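Local coordinates for protein cytosine-specific methyltransferase (Escherichia coli O157:H7 EDL933, PDB 3G7U) that probably methylates cytosine in DNA at carbon 5, using S-adenosyl-L-methionine as the methyl donor, as a member of the C5-methyltransferase family, at residues A[10-15]-A[334-339]; A[229-234]-A[324-329]; A[99-104]-A[136-141]; A[26-31]-A[60-65]; A[283-286]-A[290-293]. One frame throughout, in Å; residues are numbered along the deposited sequence.

Contact 1 of 5, residues A[10-15]-A[334-339]; sequences SGVGGL and FRFHVT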
# COMPACT_ATOMS: atom_id res chain seq x y z
N SER A 10 -9.59 -0.36 2.42
CA SER A 10 -8.69 -0.37 1.29
C SER A 10 -7.69 0.78 1.28
O SER A 10 -6.62 0.68 0.61
CB SER A 10 -9.52 -0.27 -0.00
OG SER A 10 -10.19 1.00 -0.10
N GLY A 11 -8.02 1.88 1.97
CA GLY A 11 -7.28 3.15 1.79
C GLY A 11 -7.22 3.48 0.31
O GLY A 11 -8.19 3.21 -0.44
N VAL A 12 -6.08 4.02 -0.15
CA VAL A 12 -6.01 4.45 -1.57
C VAL A 12 -5.72 3.34 -2.55
O VAL A 12 -5.90 3.53 -3.75
CB VAL A 12 -4.89 5.52 -1.81
CG1 VAL A 12 -5.21 6.75 -1.02
CG2 VAL A 12 -3.50 4.98 -1.43
N GLY A 13 -5.33 2.18 -2.04
CA GLY A 13 -5.23 0.99 -2.87
C GLY A 13 -3.84 0.41 -3.08
O GLY A 13 -3.56 -0.16 -4.13
N GLY A 14 -2.95 0.56 -2.10
CA GLY A 14 -1.66 -0.16 -2.14
C GLY A 14 -1.87 -1.69 -2.28
O GLY A 14 -1.28 -2.32 -3.16
N LEU A 15 -2.70 -2.28 -1.42
CA LEU A 15 -2.92 -3.73 -1.45
C LEU A 15 -3.74 -4.08 -2.69
O LEU A 15 -3.52 -5.11 -3.29
CB LEU A 15 -3.66 -4.15 -0.17
CG LEU A 15 -3.78 -5.64 0.07
CD1 LEU A 15 -2.36 -6.20 0.45
CD2 LEU A 15 -4.75 -5.84 1.25
N PHE A 334 0.42 6.30 -10.58
CA PHE A 334 -0.58 6.28 -9.51
C PHE A 334 -0.80 7.72 -9.06
O PHE A 334 0.14 8.46 -8.82
CB PHE A 334 -0.10 5.38 -8.36
CG PHE A 334 -1.20 4.93 -7.44
CD1 PHE A 334 -1.84 3.70 -7.66
CD2 PHE A 334 -1.63 5.75 -6.41
CE1 PHE A 334 -2.90 3.28 -6.84
CE2 PHE A 334 -2.68 5.33 -5.55
CZ PHE A 334 -3.30 4.10 -5.79
N ARG A 335 -2.06 8.13 -8.94
CA ARG A 335 -2.37 9.53 -8.68
C ARG A 335 -2.89 9.70 -7.27
O ARG A 335 -3.81 8.99 -6.87
CB ARG A 335 -3.44 10.00 -9.66
CG ARG A 335 -3.65 11.52 -9.64
CD ARG A 335 -4.62 11.91 -10.76
NE ARG A 335 -4.85 13.35 -10.76
CZ ARG A 335 -5.27 14.05 -11.81
NH1 ARG A 335 -5.47 13.43 -12.97
NH2 ARG A 335 -5.44 15.38 -11.71
N PHE A 336 -2.30 10.62 -6.52
CA PHE A 336 -2.73 10.82 -5.12
C PHE A 336 -3.51 12.11 -4.99
O PHE A 336 -3.62 12.87 -5.95
CB PHE A 336 -1.51 10.88 -4.18
CG PHE A 336 -0.77 9.60 -4.13
CD1 PHE A 336 -1.18 8.61 -3.25
CD2 PHE A 336 0.26 9.32 -5.03
CE1 PHE A 336 -0.54 7.36 -3.24
CE2 PHE A 336 0.92 8.07 -5.03
CZ PHE A 336 0.52 7.10 -4.12
N HIS A 337 -4.06 12.38 -3.80
CA HIS A 337 -4.69 13.66 -3.55
C HIS A 337 -3.73 14.80 -3.84
O HIS A 337 -2.51 14.68 -3.61
CB HIS A 337 -5.16 13.73 -2.09
CG HIS A 337 -6.15 14.82 -1.83
ND1 HIS A 337 -5.78 16.11 -1.48
CD2 HIS A 337 -7.51 14.82 -1.88
CE1 HIS A 337 -6.86 16.85 -1.32
NE2 HIS A 337 -7.93 16.10 -1.57
N VAL A 338 -4.28 15.94 -4.27
CA VAL A 338 -3.47 17.11 -4.66
C VAL A 338 -2.63 17.72 -3.53
O VAL A 338 -1.51 18.22 -3.79
CB VAL A 338 -4.31 18.23 -5.36
CG1 VAL A 338 -4.74 17.79 -6.74
CG2 VAL A 338 -5.53 18.64 -4.52
N THR A 339 -3.12 17.68 -2.29
CA THR A 339 -2.41 18.36 -1.20
C THR A 339 -1.35 17.44 -0.64
O THR A 339 -1.55 16.22 -0.64
CB THR A 339 -3.38 18.70 -0.04
OG1 THR A 339 -3.94 17.49 0.47
CG2 THR A 339 -4.53 19.62 -0.51

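Contact 2 of 5, residues A[229-234]-A[324-329]; sequences KLWGQI and AARLQG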
# COMPACT_ATOMS: atom_id res chain seq x y z
N LYS A 229 8.15 -1.57 -13.14
CA LYS A 229 7.04 -1.40 -12.19
C LYS A 229 6.74 0.09 -12.01
O LYS A 229 5.59 0.50 -11.85
CB LYS A 229 7.40 -2.03 -10.85
CG LYS A 229 7.42 -3.53 -10.88
CD LYS A 229 7.33 -4.13 -9.48
CE LYS A 229 7.30 -5.69 -9.56
NZ LYS A 229 6.23 -6.19 -10.49
N LEU A 230 7.78 0.91 -12.07
CA LEU A 230 7.61 2.36 -11.85
C LEU A 230 6.83 3.04 -12.98
O LEU A 230 5.96 3.86 -12.72
CB LEU A 230 8.97 3.05 -11.61
CG LEU A 230 9.01 4.49 -11.10
CD1 LEU A 230 8.53 4.58 -9.62
CD2 LEU A 230 10.45 5.01 -11.19
N TRP A 231 7.13 2.67 -14.23
CA TRP A 231 6.59 3.31 -15.43
C TRP A 231 5.61 2.47 -16.25
O TRP A 231 5.09 2.94 -17.25
CB TRP A 231 7.75 3.84 -16.31
CG TRP A 231 8.58 4.85 -15.56
CD1 TRP A 231 8.10 5.88 -14.74
CD2 TRP A 231 10.01 4.95 -15.51
NE1 TRP A 231 9.16 6.58 -14.21
CE2 TRP A 231 10.34 6.03 -14.66
CE3 TRP A 231 11.05 4.22 -16.11
CZ2 TRP A 231 11.66 6.41 -14.38
CZ3 TRP A 231 12.39 4.58 -15.82
CH2 TRP A 231 12.67 5.66 -14.96
N GLY A 232 5.31 1.25 -15.80
CA GLY A 232 4.41 0.36 -16.55
C GLY A 232 3.70 -0.65 -15.66
O GLY A 232 3.34 -0.33 -14.51
N GLN A 233 3.52 -1.88 -16.18
CA GLN A 233 2.80 -2.94 -15.47
C GLN A 233 1.48 -2.40 -14.91
O GLN A 233 1.19 -2.51 -13.69
CB GLN A 233 3.67 -3.60 -14.41
CG GLN A 233 4.86 -4.37 -15.01
CD GLN A 233 5.72 -5.03 -13.96
OE1 GLN A 233 5.29 -5.23 -12.81
NE2 GLN A 233 6.96 -5.38 -14.33
N ILE A 234 0.71 -1.79 -15.81
CA ILE A 234 -0.62 -1.28 -15.49
C ILE A 234 -1.62 -2.42 -15.72
O ILE A 234 -1.80 -2.84 -16.87
CB ILE A 234 -1.02 -0.09 -16.41
CG1 ILE A 234 0.07 1.01 -16.45
CG2 ILE A 234 -2.39 0.45 -15.99
CD1 ILE A 234 -0.25 2.18 -17.33
N ALA A 324 8.11 10.30 -1.84
CA ALA A 324 7.61 9.36 -0.87
C ALA A 324 6.90 8.17 -1.53
O ALA A 324 7.07 7.00 -1.09
CB ALA A 324 6.67 10.06 0.10
N ALA A 325 6.10 8.46 -2.56
CA ALA A 325 5.37 7.42 -3.32
C ALA A 325 6.35 6.45 -3.92
O ALA A 325 6.16 5.23 -3.87
CB ALA A 325 4.53 8.03 -4.42
N ARG A 326 7.44 6.99 -4.52
CA ARG A 326 8.42 6.10 -5.10
C ARG A 326 9.07 5.24 -4.03
O ARG A 326 9.28 4.03 -4.21
CB ARG A 326 9.48 6.91 -5.84
CG ARG A 326 9.00 7.55 -7.10
CD ARG A 326 10.17 7.66 -8.04
NE ARG A 326 9.84 8.15 -9.40
CZ ARG A 326 10.77 8.52 -10.27
NH1 ARG A 326 10.44 8.98 -11.48
NH2 ARG A 326 12.04 8.47 -9.89
N LEU A 327 9.42 5.85 -2.92
CA LEU A 327 10.09 5.10 -1.89
C LEU A 327 9.18 4.02 -1.28
O LEU A 327 9.66 3.03 -0.76
CB LEU A 327 10.58 6.07 -0.82
CG LEU A 327 11.65 7.03 -1.36
CD1 LEU A 327 11.88 8.13 -0.32
CD2 LEU A 327 13.00 6.24 -1.59
N GLN A 328 7.87 4.20 -1.38
CA GLN A 328 6.93 3.23 -0.82
C GLN A 328 6.61 2.11 -1.81
O GLN A 328 6.06 1.10 -1.42
CB GLN A 328 5.66 3.98 -0.35
CG GLN A 328 4.57 3.19 0.30
CD GLN A 328 4.95 2.64 1.65
OE1 GLN A 328 5.93 3.06 2.27
NE2 GLN A 328 4.17 1.67 2.10
N GLY A 329 7.05 2.25 -3.06
CA GLY A 329 6.81 1.27 -4.08
C GLY A 329 5.59 1.52 -4.95
O GLY A 329 5.13 0.61 -5.64
O HOH W 1 5.26 -0.03 -8.44

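Contact 3 of 5, residues A[99-104]-A[136-141]; sequences LYMHFY and FNLVSG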
# COMPACT_ATOMS: atom_id res chain seq x y z
N LEU A 99 -13.72 -3.36 14.85
CA LEU A 99 -13.53 -3.49 13.39
C LEU A 99 -12.68 -4.67 12.95
O LEU A 99 -12.91 -5.29 11.89
CB LEU A 99 -13.01 -2.18 12.78
CG LEU A 99 -13.98 -0.99 12.85
CD1 LEU A 99 -13.27 0.30 12.52
CD2 LEU A 99 -15.21 -1.19 11.98
N TYR A 100 -11.67 -4.99 13.76
CA TYR A 100 -10.83 -6.17 13.55
C TYR A 100 -11.67 -7.43 13.44
O TYR A 100 -11.50 -8.23 12.52
CB TYR A 100 -9.84 -6.33 14.72
CG TYR A 100 -8.83 -7.43 14.52
CD1 TYR A 100 -7.68 -7.20 13.77
CD2 TYR A 100 -9.02 -8.70 15.06
CE1 TYR A 100 -6.76 -8.20 13.55
CE2 TYR A 100 -8.07 -9.73 14.84
CZ TYR A 100 -6.94 -9.44 14.08
OH TYR A 100 -5.98 -10.40 13.83
N MET A 101 -12.57 -7.60 14.41
CA MET A 101 -13.45 -8.76 14.48
C MET A 101 -14.46 -8.82 13.33
O MET A 101 -14.80 -9.91 12.88
CB MET A 101 -14.20 -8.76 15.81
CG MET A 101 -13.37 -9.18 17.06
SD MET A 101 -12.60 -10.82 16.95
CE MET A 101 -13.83 -11.85 16.14
N HIS A 102 -14.89 -7.65 12.85
CA HIS A 102 -15.82 -7.56 11.69
C HIS A 102 -15.19 -8.02 10.40
O HIS A 102 -15.87 -8.57 9.53
CB HIS A 102 -16.35 -6.13 11.51
CG HIS A 102 -17.32 -5.70 12.56
ND1 HIS A 102 -18.49 -6.39 12.81
CD2 HIS A 102 -17.30 -4.67 13.44
CE1 HIS A 102 -19.15 -5.79 13.79
NE2 HIS A 102 -18.44 -4.75 14.20
N PHE A 103 -13.89 -7.77 10.23
CA PHE A 103 -13.18 -8.31 9.08
C PHE A 103 -13.36 -9.82 9.04
O PHE A 103 -13.68 -10.41 7.99
CB PHE A 103 -11.65 -7.97 9.10
CG PHE A 103 -10.87 -8.50 7.91
CD1 PHE A 103 -10.75 -7.73 6.77
CD2 PHE A 103 -10.20 -9.74 7.96
CE1 PHE A 103 -10.03 -8.21 5.69
CE2 PHE A 103 -9.50 -10.22 6.89
CZ PHE A 103 -9.40 -9.46 5.76
N TYR A 104 -13.07 -10.45 10.16
CA TYR A 104 -13.09 -11.90 10.24
C TYR A 104 -14.53 -12.44 10.25
O TYR A 104 -14.76 -13.52 9.74
CB TYR A 104 -12.28 -12.42 11.42
CG TYR A 104 -10.81 -12.27 11.11
CD1 TYR A 104 -10.17 -13.18 10.30
CD2 TYR A 104 -10.08 -11.17 11.58
CE1 TYR A 104 -8.82 -13.04 9.94
CE2 TYR A 104 -8.71 -11.02 11.25
CZ TYR A 104 -8.11 -11.95 10.44
OH TYR A 104 -6.78 -11.83 10.10
N PHE A 136 -9.50 -16.08 15.03
CA PHE A 136 -8.98 -17.37 14.55
C PHE A 136 -10.11 -18.39 14.61
O PHE A 136 -10.29 -19.16 13.68
CB PHE A 136 -7.82 -17.82 15.45
CG PHE A 136 -6.95 -18.96 14.90
CD1 PHE A 136 -7.34 -20.29 15.02
CD2 PHE A 136 -5.68 -18.69 14.36
CE1 PHE A 136 -6.52 -21.33 14.55
CE2 PHE A 136 -4.83 -19.72 13.90
CZ PHE A 136 -5.26 -21.05 13.99
N ASN A 137 -10.88 -18.36 15.70
CA ASN A 137 -12.02 -19.26 15.91
C ASN A 137 -13.12 -19.15 14.86
O ASN A 137 -13.75 -20.15 14.54
CB ASN A 137 -12.67 -19.01 17.27
CG ASN A 137 -11.86 -19.56 18.42
OD1 ASN A 137 -10.94 -20.37 18.23
ND2 ASN A 137 -12.19 -19.12 19.64
N LEU A 138 -13.35 -17.94 14.36
CA LEU A 138 -14.42 -17.68 13.40
C LEU A 138 -14.10 -18.32 12.09
O LEU A 138 -15.00 -18.65 11.29
CB LEU A 138 -14.62 -16.18 13.16
CG LEU A 138 -15.48 -15.41 14.14
CD1 LEU A 138 -15.52 -13.95 13.76
CD2 LEU A 138 -16.88 -15.99 14.18
N VAL A 139 -12.80 -18.51 11.85
CA VAL A 139 -12.36 -18.99 10.55
C VAL A 139 -11.67 -20.36 10.56
O VAL A 139 -11.55 -20.98 9.53
CB VAL A 139 -11.53 -17.93 9.74
CG1 VAL A 139 -12.39 -16.74 9.38
CG2 VAL A 139 -10.33 -17.45 10.52
N SER A 140 -11.23 -20.83 11.73
CA SER A 140 -10.37 -22.04 11.78
C SER A 140 -11.11 -23.32 11.43
O SER A 140 -10.47 -24.30 11.05
CB SER A 140 -9.71 -22.23 13.16
OG SER A 140 -10.68 -22.14 14.19
N GLY A 141 -12.44 -23.29 11.59
CA GLY A 141 -13.30 -24.37 11.13
C GLY A 141 -13.23 -24.60 9.64
O GLY A 141 -13.19 -25.75 9.20

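Contact 4 of 5, residues A[26-31]-A[60-65]; sequences VKMAVE and EIIKGF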
# COMPACT_ATOMS: atom_id res chain seq x y z
N VAL A 26 -10.08 -6.63 -8.79
CA VAL A 26 -10.49 -5.99 -7.51
C VAL A 26 -11.88 -5.44 -7.82
O VAL A 26 -12.03 -4.44 -8.53
CB VAL A 26 -9.55 -4.83 -7.09
CG1 VAL A 26 -10.11 -4.07 -5.84
CG2 VAL A 26 -8.13 -5.40 -6.81
N LYS A 27 -12.88 -6.15 -7.34
CA LYS A 27 -14.27 -5.85 -7.75
C LYS A 27 -14.90 -4.76 -6.89
O LYS A 27 -15.80 -4.04 -7.36
CB LYS A 27 -15.16 -7.09 -7.69
CG LYS A 27 -14.86 -8.16 -8.71
CD LYS A 27 -15.08 -7.61 -10.11
CE LYS A 27 -15.43 -8.72 -11.06
NZ LYS A 27 -15.41 -8.25 -12.47
N MET A 28 -14.41 -4.59 -5.67
CA MET A 28 -15.04 -3.67 -4.72
C MET A 28 -13.95 -3.23 -3.75
O MET A 28 -13.19 -4.07 -3.29
CB MET A 28 -16.16 -4.35 -3.91
CG MET A 28 -16.91 -3.46 -2.83
SD MET A 28 -18.21 -4.39 -1.92
CE MET A 28 -19.36 -4.27 -3.27
N ALA A 29 -13.92 -1.94 -3.43
CA ALA A 29 -13.13 -1.45 -2.29
C ALA A 29 -14.04 -0.85 -1.24
O ALA A 29 -14.99 -0.10 -1.59
CB ALA A 29 -12.12 -0.41 -2.80
N VAL A 30 -13.82 -1.15 0.05
CA VAL A 30 -14.60 -0.57 1.12
C VAL A 30 -13.66 0.27 1.99
O VAL A 30 -12.67 -0.23 2.51
CB VAL A 30 -15.29 -1.63 2.02
CG1 VAL A 30 -16.10 -0.96 3.17
CG2 VAL A 30 -16.24 -2.53 1.17
N GLU A 31 -13.98 1.55 2.09
CA GLU A 31 -13.11 2.49 2.86
C GLU A 31 -13.96 3.62 3.40
O GLU A 31 -14.67 4.24 2.65
CB GLU A 31 -12.03 3.02 1.89
CG GLU A 31 -11.13 4.16 2.43
CD GLU A 31 -10.48 3.83 3.75
OE1 GLU A 31 -9.88 2.76 3.89
OE2 GLU A 31 -10.59 4.65 4.69
N GLU A 60 -24.99 -10.77 3.17
CA GLU A 60 -26.19 -10.53 2.33
C GLU A 60 -26.22 -9.10 1.78
O GLU A 60 -26.62 -8.87 0.64
CB GLU A 60 -27.49 -10.81 3.11
CG GLU A 60 -27.94 -12.27 3.04
CD GLU A 60 -28.16 -12.78 1.59
OE1 GLU A 60 -28.85 -12.11 0.78
OE2 GLU A 60 -27.63 -13.86 1.27
N ILE A 61 -25.79 -8.15 2.60
CA ILE A 61 -25.77 -6.74 2.17
C ILE A 61 -24.77 -6.63 1.03
O ILE A 61 -25.04 -6.03 -0.03
CB ILE A 61 -25.40 -5.83 3.38
CG1 ILE A 61 -26.60 -5.79 4.32
CG2 ILE A 61 -25.10 -4.41 2.94
CD1 ILE A 61 -26.33 -5.06 5.59
N ILE A 62 -23.60 -7.23 1.25
CA ILE A 62 -22.56 -7.22 0.20
C ILE A 62 -22.97 -7.87 -1.12
O ILE A 62 -22.71 -7.33 -2.20
CB ILE A 62 -21.21 -7.79 0.75
CG1 ILE A 62 -20.62 -6.75 1.70
CG2 ILE A 62 -20.25 -8.02 -0.41
CD1 ILE A 62 -19.49 -7.26 2.62
N LYS A 63 -23.64 -9.02 -1.04
CA LYS A 63 -24.17 -9.65 -2.27
C LYS A 63 -25.22 -8.76 -2.95
O LYS A 63 -25.28 -8.69 -4.18
CB LYS A 63 -24.76 -11.04 -1.95
CG LYS A 63 -23.73 -12.10 -1.54
CD LYS A 63 -24.42 -13.22 -0.72
CE LYS A 63 -23.46 -14.35 -0.39
NZ LYS A 63 -24.10 -15.32 0.56
N GLY A 64 -26.00 -8.05 -2.13
CA GLY A 64 -26.96 -7.04 -2.58
C GLY A 64 -26.34 -5.89 -3.33
O GLY A 64 -26.91 -5.40 -4.30
N PHE A 65 -25.15 -5.46 -2.91
CA PHE A 65 -24.44 -4.42 -3.65
C PHE A 65 -24.09 -4.89 -5.04
O PHE A 65 -24.19 -4.12 -5.99
CB PHE A 65 -23.10 -4.08 -2.96
CG PHE A 65 -23.21 -3.39 -1.62
CD1 PHE A 65 -24.36 -2.72 -1.21
CD2 PHE A 65 -22.10 -3.35 -0.78
CE1 PHE A 65 -24.42 -2.07 0.02
CE2 PHE A 65 -22.14 -2.68 0.45
CZ PHE A 65 -23.29 -2.03 0.85

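Contact 5 of 5, residues A[283-286]-A[290-293]; sequences TRLD and FCPT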
# COMPACT_ATOMS: atom_id res chain seq x y z
N THR A 283 14.85 12.98 9.45
CA THR A 283 16.10 12.31 9.22
C THR A 283 16.46 12.38 7.77
O THR A 283 15.62 12.10 6.91
CB THR A 283 16.04 10.81 9.63
OG1 THR A 283 15.68 10.71 11.01
CG2 THR A 283 17.35 10.12 9.40
N ARG A 284 17.69 12.76 7.48
CA ARG A 284 18.16 12.71 6.10
C ARG A 284 18.33 11.29 5.60
O ARG A 284 18.94 10.45 6.27
CB ARG A 284 19.44 13.54 5.92
CG ARG A 284 20.13 13.39 4.57
CD ARG A 284 21.03 14.56 4.28
NE ARG A 284 20.35 15.58 3.48
CZ ARG A 284 20.87 16.76 3.17
NH1 ARG A 284 22.08 17.10 3.62
NH2 ARG A 284 20.17 17.61 2.41
N LEU A 285 17.77 11.03 4.42
CA LEU A 285 17.91 9.74 3.75
C LEU A 285 19.36 9.50 3.35
O LEU A 285 20.09 10.42 2.97
CB LEU A 285 17.05 9.69 2.49
CG LEU A 285 15.53 9.70 2.72
CD1 LEU A 285 14.78 10.05 1.46
CD2 LEU A 285 15.09 8.33 3.21
N ASP A 286 19.77 8.23 3.45
CA ASP A 286 21.05 7.80 2.93
C ASP A 286 20.77 7.30 1.54
O ASP A 286 19.94 6.38 1.36
CB ASP A 286 21.62 6.69 3.84
CG ASP A 286 22.96 6.10 3.35
OD1 ASP A 286 23.44 6.33 2.21
OD2 ASP A 286 23.52 5.32 4.14
N PHE A 290 17.94 2.75 2.62
CA PHE A 290 16.52 2.67 2.30
C PHE A 290 15.75 3.67 3.15
O PHE A 290 16.26 4.20 4.17
CB PHE A 290 15.99 1.26 2.60
CG PHE A 290 16.78 0.16 1.94
CD1 PHE A 290 16.55 -0.18 0.62
CD2 PHE A 290 17.76 -0.53 2.65
CE1 PHE A 290 17.29 -1.18 -0.02
CE2 PHE A 290 18.52 -1.55 2.02
CZ PHE A 290 18.27 -1.88 0.69
N CYS A 291 14.51 3.92 2.76
CA CYS A 291 13.67 4.85 3.49
C CYS A 291 13.21 4.18 4.78
O CYS A 291 12.68 3.07 4.72
CB CYS A 291 12.49 5.26 2.60
SG CYS A 291 11.42 6.52 3.30
N PRO A 292 13.40 4.82 5.94
CA PRO A 292 12.89 4.21 7.18
C PRO A 292 11.35 4.15 7.17
O PRO A 292 10.73 4.62 6.22
CB PRO A 292 13.39 5.15 8.29
CG PRO A 292 14.25 6.15 7.66
CD PRO A 292 14.02 6.14 6.17
N THR A 293 10.73 3.58 8.20
CA THR A 293 9.25 3.54 8.23
C THR A 293 8.59 4.93 8.05
O THR A 293 8.74 5.83 8.90
CB THR A 293 8.72 2.85 9.51
OG1 THR A 293 9.45 1.63 9.74
CG2 THR A 293 7.21 2.53 9.39
O HOH W 2 18.16 6.31 4.86

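Contact 1 of 5, residues A[10-15]-A[334-339]
V12 meets F334 and F336 at the glycine-rich loop of a Rossmann-like methyltransferase fold. The loop, SGVGG, joins strand 4-8 to helix 14-22; by family resemblance it is motif I, which in relatives helps bind S-adenosyl-L-methionine. It makes a type II' turn from S10 to G13, and the CA-CB bond of V12 points toward segment 334-339. Two rings come in from the loop between helices 321-328 and 340-348. In F334 a chi1 of -161° places the ring beside its own carbonyl carbon, with CZ reaching the turn. The methyl CG2 of V12 lies 4.2 Å from F334 CE2 and also 4.2 Å from F336 CE1, so this single branch bridges both phenylalanines. The rings also meet each other: F334 CD2 sits over one face of F336, near the rim. Outside the pair, Q346 and T39 touch V12, while A325 and I347 touch F336, all in a buried setting. The carbonyl oxygen of V12 is buried here with no hydrogen-bonding partner in the model; instead it lies near the plane of the F334 ring, at its edge, with V12 O 3.4 Å from F334 CZ.

Contact 2 of 5, residues A[229-234]-A[324-329]
Helices 225-231 and 321-328 approach each other near their C-terminal ends, with the CA atoms of L230 and R326 7.8 Å apart. The second helix closes at G329 in a Schellman motif, whose positive phi suits glycine. Its sequence resembles motif IX of the C5-methyltransferases. R326 and L230 carry most of the contact: the arginine chain is extended from CG to NE and crosses the leucine at about a right angle. L230 CD2 rests over the centre of one guanidinium face, 3.6 Å from R326 CZ, while L230 CD1 lies 3.8 Å from R326 CD. A chi1 of -168° swings CG of L230 to the carbonyl side, which aims both methyls at the arginine. CD2 is shared, because it also stands over the rim of the W231 ring. That indole presents its edge to the arginine, with W231 NE1 3.9 Å from R326 NH1 and the two planes turned 73° apart. The two nitrogens are not bonded to each other; both reach OD2 of D332, by a hydrogen bond from NE1 and a salt bridge from NH1. R326 NH2 goes to the carbonyls of A196 and Y198. Further along, a water gives a 2.9 Å hydrogen bond to G329 O and a weak one to K229 O. The guanidinium is thus buried with its charge paired to D332, NH2 held by two carbonyls and hydrocarbon laid on one face; D332 probably offsets much of the positive charge, and this set of bonds fixes the rotation of the group against the leucine.

Contact 3 of 5, residues A[99-104]-A[136-141]
Y104 faces L138 and V139 across two neighbouring helices, 94-110 and 129-140, whose short segments run parallel (2° between directions) with axes 9.9 Å apart. Both pack on strand 114-119, as in the successive beta-alpha-beta crossovers of a Rossmann-like sheet. Starting at its root, Y104 CB lies 4.3 Å from L138 CD1, a methyl that comes still nearer to the main chain, 3.9 Å from Y104 C. A chi1 of -73° sets CG beside the backbone N and sends the ring out roughly across the helix axis. V139 CG2 then approaches the ring obliquely, 4.3 Å from Y104 CD1; the other valine methyl, CG1, goes to the backbone, 4.0 Å from Y104 O. CD2 reaches over the face of Y100, near the rim, and F103 CD2 stands over the centre of one face of the Y104 ring itself. Farther out, the side chain has A117 and A135 as neighbours, and it comes within about 4 Å of a bound glycerol and about 9 Å of the side chain of C81, the predicted catalytic cysteine. L138 has two more partners: M101, bent at chi2 and chi3, brings M101 CE to 3.6 Å from L138 CD1, and S108 OG bonds L138 O. Methyl and ring contacts dominate, with no hydrogen bond between the segments, so undirected packing holds the helices side by side while direction comes from the S108 bond.

Contact 4 of 5, residues A[26-31]-A[60-65]
The methyl of M28 touches F65, with M28 CE 3.8 Å from both F65 CB and F65 CD2. It arrives at the edge of the phenylalanine ring, near its plane, and the two side chains cross at about a right angle. One bond further in, the sulfur also takes part: M28 SD lies 4.2 Å from F65 CD2 and 4.4 Å from I62 CG2. The methionine reaches this far because it is stretched through its first two torsions, with CG opposite the backbone N (chi1 180°), and bends only at chi3 (-78°), where the methyl swings toward the phenylalanine. On the helix side, I61 O stands over one face of the F65 ring, toward the rim. Strand 25-30 belongs to the parallel part of the Rossmann-like sheet, between strands 4-8 and 48-50, and helix 59-66 lies on the connection from edge strand 48-50 to strand 74-77, packed against the sheet. Backbone hydrogen bonds hold M28 to D7, while those of A29 on the other flank go to L48 and V50. L48 and V50 also press on the methionine, V50 and L57 reach F65, and I62 rests on I6. Within the helix, F65 N bonds I61 O at 2.9 Å. Beyond the strand's C-terminal end, E31 OE1 accepts the backbone N-H of G11 in the glycine-rich loop.

Contact 5 of 5, residues A[283-286]-A[290-293]
Two extended loop segments, 283-286 and 290-293, face one another across a tight reversal, with the CA atoms of L285 and C291 6.5 Å apart and those of D286 and F290 6.9 Å apart. No direct hydrogen bond crosses the gap. A water does the work of one: it accepts from D286 N at 2.9 Å and donates to F290 O at 2.9 Å. Next to D286 along the chain is L285, whose CD2 is the branch that touches. L285 CD2 is 3.8 Å from C291 CA and 3.8 Å from P292 CD, the leucine crossing the proline ring obliquely. CG is anti to the carbonyl carbon (chi1 -67°), which tips this methyl over toward the second segment. The cysteine joins in alongside, with C291 SG 4.1 Å from L285 CD2. The loop lies between helices 262-269 and 321-328, shortly before the sequence resembling motif IX; in related C5-methyltransferases the DNA target recognition region lies between motifs VIII and IX. L285 and C291 both lean on L327 of that second helix. C291 is tied to the main chain of P159 and, through its O, to T160 OG1, while the guanidinium of R284 hydrogen-bonds the carbonyls of L271 and H312. At the turn, D286 OD1 accepts from N288 N. Beyond P292 the order fades: T293 is poorly ordered and residues 295-307 are absent from the model.

All five contacts belong to one methyltransferase unit. Contact 1 spans the chain, and the others are nested within it; contacts 4 and 3 close in series before contact 2 opens, with contact 5 inside contact 2. Contact 3 pairs two helices that lie on the sheet, and contact 4 sets a helix on strand 25-30. Contact 4 meets contact 1 where S10 and G11 bond V30 and E31. Contacts 1 and 2 are 12 Å apart centre to centre, contacts 4 and 5 38 Å. Helix 321-328 is shared by contacts 1, 2 and 5 through A325, R326 and L327, and so runs between the glycine-rich loop and a region that in relatives lies near the target-recognition part.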